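Local structure of cellobiose 2-epimerase (Caldibacillus thermoamylovorans, 5ZHB) at residues E151-Y156 / F232-E237; Y245-E250 / V305-V310. The protein catalyses the reversible epimerisation at C2 of the reducing-end glucose of cellobiose, converting it to 4-O-β-D-glucosyl-D-mannose. All coordinates share one frame; numbering follows the deposited sequence.

Both contacts belong to a single (α/α)6 barrel, and along the chain interaction 1 closes before interaction 2 opens. Interaction 1 lies near the periphery, its centre about 22 Å from the centre of the chain, where two connections between helices meet: the hairpin of strands 149-150 and 155-160 and the loop after strand 231-232. Interaction 2, its centre about 10 Å from that of the chain, pairs the first turns of helices 245-262 and 306-323, neighbours in the inner ring. The contact centres are 25 Å apart, the nearest atoms about 10 Å. The loop of interaction 1 leads through strand 242-244 straight into helix 245-262, so one contact joins neighbouring connections and the other neighbouring helices.

Interaction 1. Residues E151-Y156 / F232-E237; sequences EETNAY and FNNHWE
Thr153 meets the turn 233-236 through its methyl group, CG2, which lies 3.4 Å from Asn234 O. With chi1 at 60°, OG1 sits between the backbone N and the carbonyl carbon, which puts CG2 anti to the carbonyl carbon, beside the N. The Thr153 and Asn234 side chains cross obliquely, CG2 of Thr153 coming 3.7 Å from Asn234 OD1. A water donates to both Thr153 O, at 3.1 Å, and Asn234 O, at 2.7 Å, so two backbone carbonyls that could not bond each other share one donor.

At Asn154 the chain takes a left-handed conformation, which asparagine tolerates well; with Ala155 it faces Asn150 in a G1 beta bulge. This bend presents Asn154 O to the indole of Trp236, and NE1 donates to it at 3.1 Å with an N-H...O angle of 154°. The oxygen lies almost in the indole plane, whereas the donor stands well above the plane of the carbonyl. The Asn154 amide itself turns elsewhere, to Asn211.

Ala155 is small enough to sit close to the indole, its CB 3.7 Å from Trp236 NE1 and 3.9 Å from CZ2, approaching obliquely while Ile181 and His186 lie around it. Trp236 suits this place because it combines a broad apolar surface with one N-H. CE3 of its ring rests over the centre of the Phe232 ring, 3.8 Å above the plane. The turn that carries it is stiffened by Asn233, whose OD1 accepts from His235 N, which makes an Asx turn, and from Glu237 N on the opposite face of its amide plane.

The contact is thus a G1-bulged beta-hairpin docked on an Asx-stabilised type I turn, joining two of the connections between helices of the (α/α)6 barrel.

Interaction 2. Residues Y245-E250 / V305-V310; sequences YGHDIE and VWWVQV
Trp307 directs the edge of its six-membered ring at the face of His247 in a T-shaped stack, the planes 76° apart and the centroids separated by 5.2 Å. CH2 is the leading atom, 3.7 Å above the imidazole plane and displaced toward its rim. One face of the indole is covered over its centre by CG2 of Val308, and the ring also stacks with His376 of helix 375-387. At its edge, near the plane, lie His247 N and CZ3 of Trp306.

The imidazole is held in position by Ser244 at ND1 and Asn184 at NE2. CG of Trp307 sits between its own backbone N and carbonyl carbon (chi1 70°), which swings the indole across to the other helix, where CZ3 comes within 3.5 Å of Gly246 C. Glycine suits that position: a CB would point into the contact and clash with both Val308 CG2 and Trp307 CZ3. Val308 CG1 instead packs 3.8 Å from Gly246 CA, and the helix axes approach to 8.6 Å at an angle of 34°.

Glu250, extended and with CG anti to its N, brings OE1 to 3.9 Å from Trp307 CZ3, while OE2 makes a weak, long ion pair with Arg379. An alanine in place of Trp307 is likely to open a gap beside Gly246 and to leave His247 without its edge-on partner. Such packing of neighbouring inner helices, running in the same general direction, is the framework of an (α/α)6 barrel, which in relatives encloses a central cleft where the sugar probably binds.

Interaction 1. Residues E151-Y156 / F232-E237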
loop_
_atom_site.group_PDB
_atom_site.type_symbol
_atom_site.label_atom_id
_atom_site.label_comp_id
_atom_site.label_asym_id
_atom_site.label_seq_id
_atom_site.Cartn_x
_atom_site.Cartn_y
_atom_site.Cartn_z
ATOM N N GLU A 151 14.238 14.729 13.701
ATOM C CA GLU A 151 15.030 14.345 14.866
ATOM C C GLU A 151 14.375 14.680 16.204
ATOM O O GLU A 151 14.520 13.956 17.185
ATOM C CB GLU A 151 16.334 15.131 14.871
ATOM C CG GLU A 151 17.352 14.537 13.913
ATOM C CD GLU A 151 17.726 13.160 14.399
ATOM O OE1 GLU A 151 17.925 13.025 15.628
ATOM O OE2 GLU A 151 17.803 12.235 13.571
ATOM N N GLU A 152 13.714 15.823 16.270
ATOM C CA GLU A 152 13.204 16.316 17.532
ATOM C C GLU A 152 12.091 15.410 18.042
ATOM O O GLU A 152 12.092 15.099 19.227
ATOM C CB GLU A 152 12.667 17.742 17.462
ATOM C CG GLU A 152 13.593 18.794 18.053
ATOM C CD GLU A 152 12.784 20.061 18.189
ATOM O OE1 GLU A 152 12.213 20.332 19.281
ATOM O OE2 GLU A 152 12.719 20.753 17.154
ATOM N N THR A 153 11.162 15.001 17.152
ATOM C CA THR A 153 9.938 14.314 17.565
ATOM C C THR A 153 10.071 12.793 17.415
ATOM O O THR A 153 9.198 12.079 17.898
ATOM C CB THR A 153 8.755 14.839 16.744
ATOM O OG1 THR A 153 9.066 14.558 15.380
ATOM C CG2 THR A 153 8.525 16.327 16.920
ATOM N N ASN A 154 11.139 12.330 16.756
ATOM C CA ASN A 154 11.307 10.976 16.254
ATOM C C ASN A 154 10.139 10.592 15.328
ATOM O O ASN A 154 9.365 9.668 15.608
ATOM C CB ASN A 154 11.494 9.949 17.367
ATOM C CG ASN A 154 12.067 8.649 16.848
ATOM O OD1 ASN A 154 12.684 8.589 15.775
ATOM N ND2 ASN A 154 11.947 7.593 17.640
ATOM N N ALA A 155 9.985 11.323 14.220
ATOM C CA ALA A 155 8.859 11.049 13.332
ATOM C C ALA A 155 9.209 11.455 11.909
ATOM O O ALA A 155 9.933 12.423 11.682
ATOM C CB ALA A 155 7.630 11.744 13.852
ATOM N N TYR A 156 8.755 10.648 10.940
ATOM C CA TYR A 156 8.862 11.044 9.549
ATOM C C TYR A 156 7.871 12.170 9.288
ATOM O O TYR A 156 6.823 12.296 9.919
ATOM C CB TYR A 156 8.774 9.782 8.683
ATOM C CG TYR A 156 10.004 8.912 8.847
ATOM C CD1 TYR A 156 11.142 9.132 8.080
ATOM C CD2 TYR A 156 10.057 7.909 9.829
ATOM C CE1 TYR A 156 12.276 8.364 8.265
ATOM C CE2 TYR A 156 11.197 7.151 10.020
ATOM C CZ TYR A 156 12.296 7.343 9.203
ATOM O OH TYR A 156 13.459 6.653 9.398
ATOM N N PHE A 232 -1.744 12.216 14.630
ATOM C CA PHE A 232 -1.046 12.640 15.833
ATOM C C PHE A 232 -0.593 14.090 15.684
ATOM O O PHE A 232 -0.398 14.590 14.568
ATOM C CB PHE A 232 0.220 11.810 16.059
ATOM C CG PHE A 232 -0.077 10.319 16.080
ATOM C CD1 PHE A 232 -0.176 9.603 14.892
ATOM C CD2 PHE A 232 -0.342 9.663 17.281
ATOM C CE1 PHE A 232 -0.532 8.263 14.904
ATOM C CE2 PHE A 232 -0.686 8.324 17.292
ATOM C CZ PHE A 232 -0.769 7.623 16.104
ATOM N N ASN A 233 -0.403 14.725 16.849
ATOM C CA ASN A 233 0.320 15.975 16.968
ATOM C C ASN A 233 1.813 15.663 17.094
ATOM O O ASN A 233 2.216 14.498 17.109
ATOM C CB ASN A 233 -0.279 16.807 18.105
ATOM C CG ASN A 233 -0.011 16.251 19.486
ATOM O OD1 ASN A 233 0.904 15.446 19.689
ATOM N ND2 ASN A 233 -0.764 16.722 20.472
ATOM N N ASN A 234 2.635 16.714 17.229
ATOM C CA ASN A 234 4.079 16.571 17.287
ATOM C C ASN A 234 4.552 15.877 18.561
ATOM O O ASN A 234 5.724 15.526 18.653
ATOM C CB ASN A 234 4.768 17.923 17.143
ATOM C CG ASN A 234 4.996 18.246 15.689
ATOM O OD1 ASN A 234 5.578 17.429 14.955
ATOM N ND2 ASN A 234 4.521 19.402 15.252
ATOM N N HIS A 235 3.657 15.684 19.534
ATOM C CA HIS A 235 4.014 14.950 20.739
ATOM C C HIS A 235 3.599 13.483 20.629
ATOM O O HIS A 235 3.588 12.788 21.639
ATOM C CB HIS A 235 3.403 15.634 21.969
ATOM C CG HIS A 235 4.130 16.891 22.310
ATOM N ND1 HIS A 235 3.510 18.110 22.473
ATOM C CD2 HIS A 235 5.450 17.113 22.451
ATOM C CE1 HIS A 235 4.428 19.029 22.737
ATOM N NE2 HIS A 235 5.613 18.448 22.731
ATOM N N TRP A 236 3.231 13.032 19.412
ATOM C CA TRP A 236 2.795 11.667 19.159
ATOM C C TRP A 236 1.552 11.352 19.975
ATOM O O TRP A 236 1.311 10.207 20.331
ATOM C CB TRP A 236 3.903 10.637 19.423
ATOM C CG TRP A 236 4.829 10.276 18.292
ATOM C CD1 TRP A 236 6.145 10.610 18.178
ATOM C CD2 TRP A 236 4.529 9.444 17.141
ATOM N NE1 TRP A 236 6.686 10.068 17.040
ATOM C CE2 TRP A 236 5.718 9.345 16.387
ATOM C CE3 TRP A 236 3.378 8.795 16.674
ATOM C CZ2 TRP A 236 5.784 8.612 15.202
ATOM C CZ3 TRP A 236 3.446 8.081 15.494
ATOM C CH2 TRP A 236 4.634 7.969 14.788
ATOM N N GLU A 237 0.721 12.363 20.210
ATOM C CA GLU A 237 -0.555 12.159 20.855
ATOM C C GLU A 237 -1.625 12.135 19.773
ATOM O O GLU A 237 -1.707 13.042 18.957
ATOM C CB GLU A 237 -0.800 13.265 21.881
ATOM C CG GLU A 237 0.279 13.317 22.961
ATOM C CD GLU A 237 0.162 14.436 23.988
ATOM O OE1 GLU A 237 -0.592 15.413 23.776
ATOM O OE2 GLU A 237 0.822 14.283 25.040
HETATM O O HOH W 1 7.235 13.580 19.774
#

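Interaction 2. Residues Y245-E250 / V305-V310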
loop_
_atom_site.group_PDB
_atom_site.type_symbol
_atom_site.label_atom_id
_atom_site.label_comp_id
_atom_site.label_asym_id
_atom_site.label_seq_id
_atom_site.Cartn_x
_atom_site.Cartn_y
_atom_site.Cartn_z
ATOM N N TYR A 245 -9.902 -0.028 9.877
ATOM C CA TYR A 245 -9.794 -1.458 10.099
ATOM C C TYR A 245 -8.795 -2.024 9.111
ATOM O O TYR A 245 -8.019 -2.940 9.408
ATOM C CB TYR A 245 -11.159 -2.140 9.932
ATOM C CG TYR A 245 -12.241 -1.671 10.904
ATOM C CD1 TYR A 245 -12.205 -2.012 12.261
ATOM C CD2 TYR A 245 -13.327 -0.927 10.459
ATOM C CE1 TYR A 245 -13.213 -1.613 13.134
ATOM C CE2 TYR A 245 -14.321 -0.493 11.324
ATOM C CZ TYR A 245 -14.273 -0.848 12.669
ATOM O OH TYR A 245 -15.275 -0.402 13.485
ATOM N N GLY A 246 -8.820 -1.446 7.910
ATOM C CA GLY A 246 -7.947 -1.926 6.855
ATOM C C GLY A 246 -6.483 -1.645 7.133
ATOM O O GLY A 246 -5.639 -2.505 6.875
ATOM N N HIS A 247 -6.165 -0.439 7.641
ATOM C CA HIS A 247 -4.796 -0.140 8.010
ATOM C C HIS A 247 -4.288 -1.098 9.089
ATOM O O HIS A 247 -3.158 -1.567 9.041
ATOM C CB HIS A 247 -4.600 1.295 8.507
ATOM C CG HIS A 247 -4.573 2.319 7.432
ATOM N ND1 HIS A 247 -5.722 3.007 7.073
ATOM C CD2 HIS A 247 -3.565 2.826 6.712
ATOM C CE1 HIS A 247 -5.408 3.863 6.097
ATOM N NE2 HIS A 247 -4.109 3.774 5.873
ATOM N N ASP A 248 -5.115 -1.378 10.087
ATOM C CA ASP A 248 -4.660 -2.242 11.178
ATOM C C ASP A 248 -4.237 -3.617 10.683
ATOM O O ASP A 248 -3.183 -4.112 11.034
ATOM C CB ASP A 248 -5.741 -2.312 12.241
ATOM C CG ASP A 248 -5.879 -1.049 13.075
ATOM O OD1 ASP A 248 -5.637 0.048 12.522
ATOM O OD2 ASP A 248 -6.214 -1.167 14.268
ATOM N N ILE A 249 -5.100 -4.276 9.894
ATOM C CA ILE A 249 -4.848 -5.646 9.516
ATOM C C ILE A 249 -3.708 -5.697 8.500
ATOM O O ILE A 249 -2.900 -6.627 8.512
ATOM C CB ILE A 249 -6.148 -6.346 9.065
ATOM C CG1 ILE A 249 -5.946 -7.843 8.944
ATOM C CG2 ILE A 249 -6.744 -5.742 7.784
ATOM C CD1 ILE A 249 -5.439 -8.497 10.220
ATOM N N GLU A 250 -3.607 -4.663 7.652
ATOM C CA GLU A 250 -2.455 -4.509 6.782
ATOM C C GLU A 250 -1.173 -4.385 7.608
ATOM O O GLU A 250 -0.213 -5.090 7.342
ATOM C CB GLU A 250 -2.670 -3.255 5.927
ATOM C CG GLU A 250 -1.517 -2.986 4.959
ATOM C CD GLU A 250 -1.689 -1.696 4.153
ATOM O OE1 GLU A 250 -2.383 -0.767 4.635
ATOM O OE2 GLU A 250 -1.141 -1.634 3.028
ATOM N N VAL A 305 -14.635 -1.475 1.126
ATOM C CA VAL A 305 -13.638 -0.860 0.259
ATOM C C VAL A 305 -12.718 -1.974 -0.191
ATOM O O VAL A 305 -12.327 -2.789 0.643
ATOM C CB VAL A 305 -12.861 0.286 0.945
ATOM C CG1 VAL A 305 -11.770 0.861 0.058
ATOM C CG2 VAL A 305 -13.783 1.430 1.338
ATOM N N TRP A 306 -12.330 -1.971 -1.485
ATOM C CA TRP A 306 -11.636 -3.101 -2.084
ATOM C C TRP A 306 -10.339 -3.435 -1.339
ATOM O O TRP A 306 -10.106 -4.601 -0.972
ATOM C CB TRP A 306 -11.424 -2.884 -3.605
ATOM C CG TRP A 306 -10.073 -2.339 -3.986
ATOM C CD1 TRP A 306 -9.012 -3.085 -4.392
ATOM C CD2 TRP A 306 -9.603 -0.985 -3.910
ATOM N NE1 TRP A 306 -7.933 -2.281 -4.629
ATOM C CE2 TRP A 306 -8.252 -0.992 -4.325
ATOM C CE3 TRP A 306 -10.182 0.231 -3.556
ATOM C CZ2 TRP A 306 -7.460 0.155 -4.349
ATOM C CZ3 TRP A 306 -9.411 1.372 -3.619
ATOM C CH2 TRP A 306 -8.078 1.336 -4.016
ATOM N N TRP A 307 -9.503 -2.440 -1.073
ATOM C CA TRP A 307 -8.180 -2.707 -0.516
ATOM C C TRP A 307 -8.275 -3.244 0.912
ATOM O O TRP A 307 -7.435 -4.054 1.298
ATOM C CB TRP A 307 -7.241 -1.491 -0.597
ATOM C CG TRP A 307 -7.557 -0.316 0.292
ATOM C CD1 TRP A 307 -8.231 0.819 -0.044
ATOM C CD2 TRP A 307 -7.143 -0.145 1.663
ATOM N NE1 TRP A 307 -8.306 1.665 1.028
ATOM C CE2 TRP A 307 -7.649 1.097 2.091
ATOM C CE3 TRP A 307 -6.404 -0.928 2.565
ATOM C CZ2 TRP A 307 -7.423 1.582 3.382
ATOM C CZ3 TRP A 307 -6.167 -0.437 3.831
ATOM C CH2 TRP A 307 -6.687 0.796 4.243
ATOM N N VAL A 308 -9.318 -2.802 1.642
ATOM C CA VAL A 308 -9.540 -3.266 3.007
ATOM C C VAL A 308 -9.801 -4.773 3.030
ATOM O O VAL A 308 -9.182 -5.505 3.804
ATOM C CB VAL A 308 -10.681 -2.450 3.651
ATOM C CG1 VAL A 308 -11.090 -3.044 4.996
ATOM C CG2 VAL A 308 -10.364 -0.962 3.746
ATOM N N GLN A 309 -10.576 -5.270 2.066
ATOM C CA GLN A 309 -10.928 -6.674 2.031
ATOM C C GLN A 309 -9.671 -7.501 1.785
ATOM O O GLN A 309 -9.440 -8.501 2.457
ATOM C CB GLN A 309 -11.973 -6.977 0.963
ATOM C CG GLN A 309 -13.178 -6.049 0.937
ATOM C CD GLN A 309 -13.877 -5.910 2.273
ATOM O OE1 GLN A 309 -14.150 -6.900 2.946
ATOM N NE2 GLN A 309 -14.074 -4.680 2.717
ATOM N N VAL A 310 -8.850 -7.125 0.801
ATOM C CA VAL A 310 -7.717 -7.979 0.477
ATOM C C VAL A 310 -6.628 -7.921 1.563
ATOM O O VAL A 310 -5.941 -8.903 1.777
ATOM C CB VAL A 310 -7.097 -7.657 -0.901
ATOM C CG1 VAL A 310 -8.145 -7.669 -2.002
ATOM C CG2 VAL A 310 -6.311 -6.363 -0.933
#